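Local coordinates for protein acetate kinase (Entamoeba histolytica, PDB 4H0O) that is a pyrophosphate-dependent acetate kinase of the ASKHA superfamily, probably interconverting acetate plus pyrophosphate with acetyl phosphate plus phosphate, at residues Q258-G261 / I262-V266; S159-Q163 / A164-Y168. All blocks are in the same frame, centred on the assembly; numbering follows the deposited sequence.

Interaction 1: Q258-G261 / I262-V266; sequences QQVG and IEKVV
The carbonyl oxygen of Val-260 takes a hydrogen bond from a water, 3.2 Å from Val-260 O, and has the CB of Lys-264 close by, 3.6 Å from that oxygen. The same water accepts a weak bond from Lys-264 N, a loose water bridge across the break. One residue further on, Val-265 N makes a long, weak bond of 3.4 Å to Gly-261 O, with an N-H...O angle of 153°. The same carbonyl is brushed by a methyl: Val-265 CG2 stands 3.2 Å from Gly-261 O. The methyl gets there because the side chain, with chi1 166°, sets CG2 beside its own backbone N, on the side of the glycine. These contacts bridge a helix-to-helix break made by a single residue. Gly-261 follows the last residue of helix 251-260 and serves as N-cap of helix 262-271. Its positive phi of 90° turns the chain sharply; at these backbone angles a CB would press on the carbonyl oxygen of Val-260 and come close to Ile-262 N, which the glycine avoids. Beside the break, Val-260 CG2 packs 3.6 Å from Val-265 CG2, the two valine side chains crossing at about a right angle, and 3.7 Å from Lys-264 CG. The lysine lends only its root to this packing: the chain bends at chi2, and the ammonium end leads away. On the side of helix 251-260, Val-265 touches Met-256 and Ile-257, and Ile-262 also rests on Ile-257. The second subunit approaches here as well, with Val-260 against its Tyr-174, Ile-262 against its Ile-254, and Gln-259 NE2 hydrogen-bonded to its Gln-177 OE1.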
ATOM      1  N   GLN B 258       0.345 -21.146   6.594  1.00 39.96           N
ATOM      2  CA  GLN B 258       0.708 -22.065   7.673  1.00 43.66           C
ATOM      3  C   GLN B 258      -0.515 -22.631   8.384  1.00 45.13           C
ATOM      4  O   GLN B 258      -0.498 -23.767   8.855  1.00 59.24           O
ATOM      5  CB  GLN B 258       1.613 -21.368   8.692  1.00 50.20           C
ATOM      6  CG  GLN B 258       3.048 -21.180   8.240  1.00 54.70           C
ATOM      7  CD  GLN B 258       4.050 -21.684   9.260  1.00 64.07           C
ATOM      8  OE1 GLN B 258       4.328 -22.882   9.333  1.00 64.28           O
ATOM      9  NE2 GLN B 258       4.596 -20.771  10.058  1.00 63.74           N
ATOM     10  N   GLN B 259      -1.573 -21.828   8.460  1.00 39.09           N
ATOM     11  CA  GLN B 259      -2.815 -22.247   9.102  1.00 45.55           C
ATOM     12  C   GLN B 259      -3.682 -23.145   8.221  1.00 50.27           C
ATOM     13  O   GLN B 259      -4.129 -24.205   8.661  1.00 55.10           O
ATOM     14  CB  GLN B 259      -3.634 -21.026   9.547  1.00 52.44           C
ATOM     15  CG  GLN B 259      -3.198 -20.409  10.874  1.00 51.27           C
ATOM     16  CD  GLN B 259      -4.206 -19.404  11.420  1.00 62.21           C
ATOM     17  OE1 GLN B 259      -5.134 -19.768  12.146  1.00 59.65           O
ATOM     18  NE2 GLN B 259      -4.024 -18.132  11.074  1.00 48.67           N
ATOM     19  N   VAL B 260      -3.920 -22.715   6.982  1.00 38.59           N
ATOM     20  CA  VAL B 260      -4.941 -23.341   6.140  1.00 34.49           C
ATOM     21  C   VAL B 260      -4.461 -23.783   4.753  1.00 35.03           C
ATOM     22  O   VAL B 260      -5.240 -24.333   3.975  1.00 42.97           O
ATOM     23  CB  VAL B 260      -6.156 -22.406   5.952  1.00 45.57           C
ATOM     24  CG1 VAL B 260      -6.697 -21.958   7.296  1.00 45.22           C
ATOM     25  CG2 VAL B 260      -5.761 -21.197   5.119  1.00 45.40           C
ATOM     26  N   GLY B 261      -3.194 -23.538   4.437  1.00 36.62           N
ATOM     27  CA  GLY B 261      -2.660 -23.950   3.149  1.00 38.22           C
ATOM     28  C   GLY B 261      -2.793 -22.906   2.051  1.00 37.77           C
ATOM     29  O   GLY B 261      -3.513 -21.918   2.202  1.00 36.35           O
ATOM     30  N   ILE B 262      -2.114 -23.146   0.931  1.00 38.52           N
ATOM     31  CA  ILE B 262      -2.008 -22.172  -0.156  1.00 31.11           C
ATOM     32  C   ILE B 262      -3.333 -21.808  -0.835  1.00 39.69           C
ATOM     33  O   ILE B 262      -3.724 -20.639  -0.856  1.00 33.93           O
ATOM     34  CB  ILE B 262      -1.005 -22.647  -1.235  1.00 35.10           C
ATOM     35  CG1 ILE B 262       0.377 -22.885  -0.614  1.00 34.30           C
ATOM     36  CG2 ILE B 262      -0.910 -21.635  -2.368  1.00 33.89           C
ATOM     37  CD1 ILE B 262       1.382 -23.525  -1.561  1.00 33.70           C
ATOM     38  N   GLU B 263      -4.006 -22.804  -1.403  1.00 38.34           N
ATOM     39  CA  GLU B 263      -5.204 -22.559  -2.202  1.00 35.06           C
ATOM     40  C   GLU B 263      -6.361 -21.930  -1.418  1.00 40.71           C
ATOM     41  O   GLU B 263      -7.111 -21.115  -1.957  1.00 37.26           O
ATOM     42  CB  GLU B 263      -5.663 -23.843  -2.899  1.00 30.93           C
ATOM     43  CG  GLU B 263      -4.778 -24.270  -4.069  1.00 35.68           C
ATOM     44  CD  GLU B 263      -3.539 -25.042  -3.636  1.00 45.11           C
ATOM     45  OE1 GLU B 263      -3.476 -25.483  -2.465  1.00 45.76           O
ATOM     46  OE2 GLU B 263      -2.626 -25.209  -4.472  1.00 49.31           O
ATOM     47  N   LYS B 264      -6.504 -22.305  -0.150  1.00 28.11           N
ATOM     48  CA  LYS B 264      -7.552 -21.735   0.692  1.00 33.56           C
ATOM     49  C   LYS B 264      -7.295 -20.249   0.947  1.00 34.85           C
ATOM     50  O   LYS B 264      -8.226 -19.444   0.955  1.00 29.09           O
ATOM     51  CB  LYS B 264      -7.656 -22.497   2.018  1.00 30.33           C
ATOM     52  CG  LYS B 264      -8.714 -21.963   2.981  1.00 47.75           C
ATOM     53  CD  LYS B 264     -10.119 -22.006   2.377  1.00 55.76           C
ATOM     54  CE  LYS B 264     -11.160 -21.421   3.331  1.00 60.74           C
ATOM     55  NZ  LYS B 264     -12.525 -21.371   2.725  1.00 58.77           N
ATOM     56  N   VAL B 265      -6.027 -19.888   1.141  1.00 30.63           N
ATOM     57  CA  VAL B 265      -5.653 -18.492   1.350  1.00 30.22           C
ATOM     58  C   VAL B 265      -5.992 -17.643   0.129  1.00 37.18           C
ATOM     59  O   VAL B 265      -6.532 -16.538   0.258  1.00 31.21           O
ATOM     60  CB  VAL B 265      -4.159 -18.351   1.689  1.00 35.14           C
ATOM     61  CG1 VAL B 265      -3.707 -16.905   1.561  1.00 31.06           C
ATOM     62  CG2 VAL B 265      -3.901 -18.850   3.089  1.00 35.89           C
ATOM     63  N   VAL B 266      -5.683 -18.168  -1.054  1.00 28.05           N
ATOM     64  CA  VAL B 266      -5.995 -17.470  -2.297  1.00 36.98           C
ATOM     65  C   VAL B 266      -7.494 -17.211  -2.410  1.00 29.78           C
ATOM     66  O   VAL B 266      -7.911 -16.111  -2.770  1.00 34.96           O
ATOM     67  CB  VAL B 266      -5.515 -18.245  -3.535  1.00 35.79           C
ATOM     68  CG1 VAL B 266      -5.940 -17.526  -4.799  1.00 27.47           C
ATOM     69  CG2 VAL B 266      -4.002 -18.413  -3.506  1.00 31.60           C
TER
HETATM   70  O   HOH W   1      -5.490 -25.265   0.975  1.00 49.36           O

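Interaction 2: S159-Q163 / A164-Y168; sequences STISQ and AERTY
The peptide carbonyl of Ser-162 has Glu-165 on one face and Arg-166 on the other. Glu-165 N donates to Ser-162 O at 3.0 Å from well above the carbonyl plane, 53° out of it. Against the opposite face lies an aliphatic carbon, Arg-166 CG, 3.5 Å from Ser-162 O. Near the plane itself, Arg-166 N adds a weak bond to Ser-162 O, which thus takes two backbone N-H groups. The next carbonyl, Gln-163 O, accepts a weak bond from Arg-166 N and one from the hydroxyl of Thr-167. Modelled at 2.5 Å, the distance from Thr-167 OG1 to Gln-163 O is very short and its exact value doubtful, but the donor is the threonine. Its chi1 of -58° sets OG1 beside the backbone N, facing back along the helix. These bonds belong to a single-turn helix, 163-166, with Ser-162 at its N-cap; the serine side chain makes no capping bond. Along the flank, Ile-161 CG2 wedges between two stems, 3.5 Å from both Glu-165 CB and Arg-166 CG. Further out, Arg-166 CD passes 3.4 Å from Ile-161 O before the chain bends at chi3, and NE is hydrogen-bonded to Lys-180 O, which anchors the near end of the guanidinium group. Glu-165 OE1 lies near Glu-323 OE1, a pairing of like charges that could raise the proton affinity of one carboxylate. The turn sits against the edge strand 225-229, where Ile-161 touches Ser-226 and Thr-229 and Glu-165 touches Phe-227. The backbone of Arg-166 pairs with that of Lys-180, in the segment after helix 174-177, and Gln-163, Ala-164 and Glu-165 pack on Leu-304, Asp-307 and Lys-311 of helix 299-324 of the second subunit.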
ATOM      1  N   SER B 159       1.145   0.750 -20.124  1.00 34.41           N
ATOM      2  CA  SER B 159       2.466   0.474 -20.687  1.00 40.37           C
ATOM      3  C   SER B 159       3.416   1.662 -20.511  1.00 33.27           C
ATOM      4  O   SER B 159       4.633   1.512 -20.603  1.00 36.77           O
ATOM      5  CB  SER B 159       2.359   0.101 -22.168  1.00 29.54           C
ATOM      6  OG  SER B 159       2.228   1.258 -22.977  1.00 46.07           O
ATOM      7  N   THR B 160       2.855   2.840 -20.251  1.00 34.89           N
ATOM      8  CA  THR B 160       3.654   4.053 -20.083  1.00 32.22           C
ATOM      9  C   THR B 160       4.225   4.198 -18.675  1.00 37.97           C
ATOM     10  O   THR B 160       5.019   5.104 -18.414  1.00 44.22           O
ATOM     11  CB  THR B 160       2.853   5.321 -20.429  1.00 38.15           C
ATOM     12  OG1 THR B 160       1.631   5.342 -19.678  1.00 32.37           O
ATOM     13  CG2 THR B 160       2.537   5.357 -21.917  1.00 28.10           C
ATOM     14  N   ILE B 161       3.813   3.316 -17.768  1.00 38.62           N
ATOM     15  CA  ILE B 161       4.347   3.325 -16.408  1.00 41.28           C
ATOM     16  C   ILE B 161       5.829   2.933 -16.436  1.00 37.03           C
ATOM     17  O   ILE B 161       6.193   1.905 -17.008  1.00 37.94           O
ATOM     18  CB  ILE B 161       3.563   2.370 -15.477  1.00 34.93           C
ATOM     19  CG1 ILE B 161       2.092   2.783 -15.388  1.00 40.63           C
ATOM     20  CG2 ILE B 161       4.158   2.368 -14.090  1.00 34.24           C
ATOM     21  CD1 ILE B 161       1.273   1.952 -14.398  1.00 35.37           C
ATOM     22  N   SER B 162       6.678   3.756 -15.823  1.00 37.25           N
ATOM     23  CA  SER B 162       8.123   3.531 -15.854  1.00 38.48           C
ATOM     24  C   SER B 162       8.557   2.370 -14.965  1.00 39.68           C
ATOM     25  O   SER B 162       7.815   1.952 -14.075  1.00 40.72           O
ATOM     26  CB  SER B 162       8.870   4.803 -15.453  1.00 35.24           C
ATOM     27  OG  SER B 162       8.623   5.844 -16.379  1.00 52.14           O
ATOM     28  N   GLN B 163       9.769   1.867 -15.206  1.00 39.37           N
ATOM     29  CA  GLN B 163      10.291   0.698 -14.499  1.00 41.60           C
ATOM     30  C   GLN B 163      10.254   0.843 -12.978  1.00 39.80           C
ATOM     31  O   GLN B 163       9.852  -0.081 -12.272  1.00 40.87           O
ATOM     32  CB  GLN B 163      11.721   0.384 -14.955  1.00 39.34           C
ATOM     33  CG  GLN B 163      12.335  -0.836 -14.265  1.00 42.94           C
ATOM     34  CD  GLN B 163      13.784  -1.074 -14.655  1.00 53.80           C
ATOM     35  OE1 GLN B 163      14.445  -0.191 -15.202  1.00 54.00           O
ATOM     36  NE2 GLN B 163      14.283  -2.273 -14.374  1.00 38.56           N
ATOM     37  N   ALA B 164      10.664   2.005 -12.482  1.00 39.74           N
ATOM     38  CA  ALA B 164      10.703   2.256 -11.044  1.00 41.69           C
ATOM     39  C   ALA B 164       9.329   2.130 -10.392  1.00 44.91           C
ATOM     40  O   ALA B 164       9.222   1.774  -9.215  1.00 48.11           O
ATOM     41  CB  ALA B 164      11.298   3.628 -10.763  1.00 34.20           C
ATOM     42  N   GLU B 165       8.282   2.426 -11.158  1.00 36.75           N
ATOM     43  CA  GLU B 165       6.917   2.388 -10.644  1.00 34.50           C
ATOM     44  C   GLU B 165       6.298   0.998 -10.803  1.00 36.79           C
ATOM     45  O   GLU B 165       5.312   0.672 -10.140  1.00 36.58           O
ATOM     46  CB  GLU B 165       6.053   3.427 -11.365  1.00 41.30           C
ATOM     47  CG  GLU B 165       6.791   4.707 -11.743  1.00 54.33           C
ATOM     48  CD  GLU B 165       6.924   5.673 -10.583  1.00 62.54           C
ATOM     49  OE1 GLU B 165       5.930   5.860  -9.849  1.00 69.22           O
ATOM     50  OE2 GLU B 165       8.020   6.246 -10.403  1.00 54.54           O
ATOM     51  N   ARG B 166       6.876   0.188 -11.687  1.00 29.11           N
ATOM     52  CA  ARG B 166       6.392  -1.173 -11.926  1.00 31.74           C
ATOM     53  C   ARG B 166       7.155  -2.192 -11.092  1.00 35.03           C
ATOM     54  O   ARG B 166       6.786  -3.371 -11.048  1.00 32.57           O
ATOM     55  CB  ARG B 166       6.540  -1.554 -13.403  1.00 33.50           C
ATOM     56  CG  ARG B 166       5.672  -0.778 -14.375  1.00 42.97           C
ATOM     57  CD  ARG B 166       5.847  -1.297 -15.799  1.00 46.50           C
ATOM     58  NE  ARG B 166       5.344  -2.660 -15.959  1.00 51.79           N
ATOM     59  CZ  ARG B 166       5.731  -3.498 -16.916  1.00 54.17           C
ATOM     60  NH1 ARG B 166       6.638  -3.121 -17.806  1.00 54.54           N
ATOM     61  NH2 ARG B 166       5.214  -4.717 -16.977  1.00 49.69           N
ATOM     62  N   THR B 167       8.219  -1.735 -10.436  1.00 28.97           N
ATOM     63  CA  THR B 167       9.165  -2.631  -9.768  1.00 29.61           C
ATOM     64  C   THR B 167       8.957  -2.741  -8.258  1.00 30.31           C
ATOM     65  O   THR B 167       8.949  -1.734  -7.545  1.00 31.65           O
ATOM     66  CB  THR B 167      10.622  -2.185 -10.016  1.00 37.13           C
ATOM     67  OG1 THR B 167      10.882  -2.161 -11.425  1.00 38.87           O
ATOM     68  CG2 THR B 167      11.601  -3.132  -9.336  1.00 36.79           C
ATOM     69  N   TYR B 168       8.806  -3.972  -7.776  1.00 35.25           N
ATOM     70  CA  TYR B 168       8.751  -4.226  -6.342  1.00 36.65           C
ATOM     71  C   TYR B 168      10.158  -4.440  -5.784  1.00 32.17           C
ATOM     72  O   TYR B 168      11.019  -5.022  -6.447  1.00 34.91           O
ATOM     73  CB  TYR B 168       7.859  -5.432  -6.046  1.00 32.42           C
ATOM     74  CG  TYR B 168       6.399  -5.183  -6.341  1.00 33.88           C
ATOM     75  CD1 TYR B 168       5.643  -4.350  -5.526  1.00 31.91           C
ATOM     76  CD2 TYR B 168       5.774  -5.781  -7.429  1.00 35.92           C
ATOM     77  CE1 TYR B 168       4.310  -4.114  -5.786  1.00 30.26           C
ATOM     78  CE2 TYR B 168       4.435  -5.551  -7.698  1.00 38.14           C
ATOM     79  CZ  TYR B 168       3.709  -4.715  -6.870  1.00 38.48           C
ATOM     80  OH  TYR B 168       2.379  -4.478  -7.122  1.00 37.94           O
TER

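Interaction 2 precedes interaction 1 along the chain, and the two do not touch: their centres are 30 Å apart and their nearest atoms about 16 Å. Both are local turns at helix ends, one joining two successive helices and the other starting and ending a single-turn helix, and both reach the second subunit. Interaction 1 lies at the surface, its centre 28 Å from the centre of the chain and away from the predicted catalytic and binding sites. Interaction 2 is partly buried and lies nearer to one of them: the side chain of Ile-161 is about 11 Å from that of His-184, a predicted transition-state stabiliser. Neither contact contains a predicted catalytic residue.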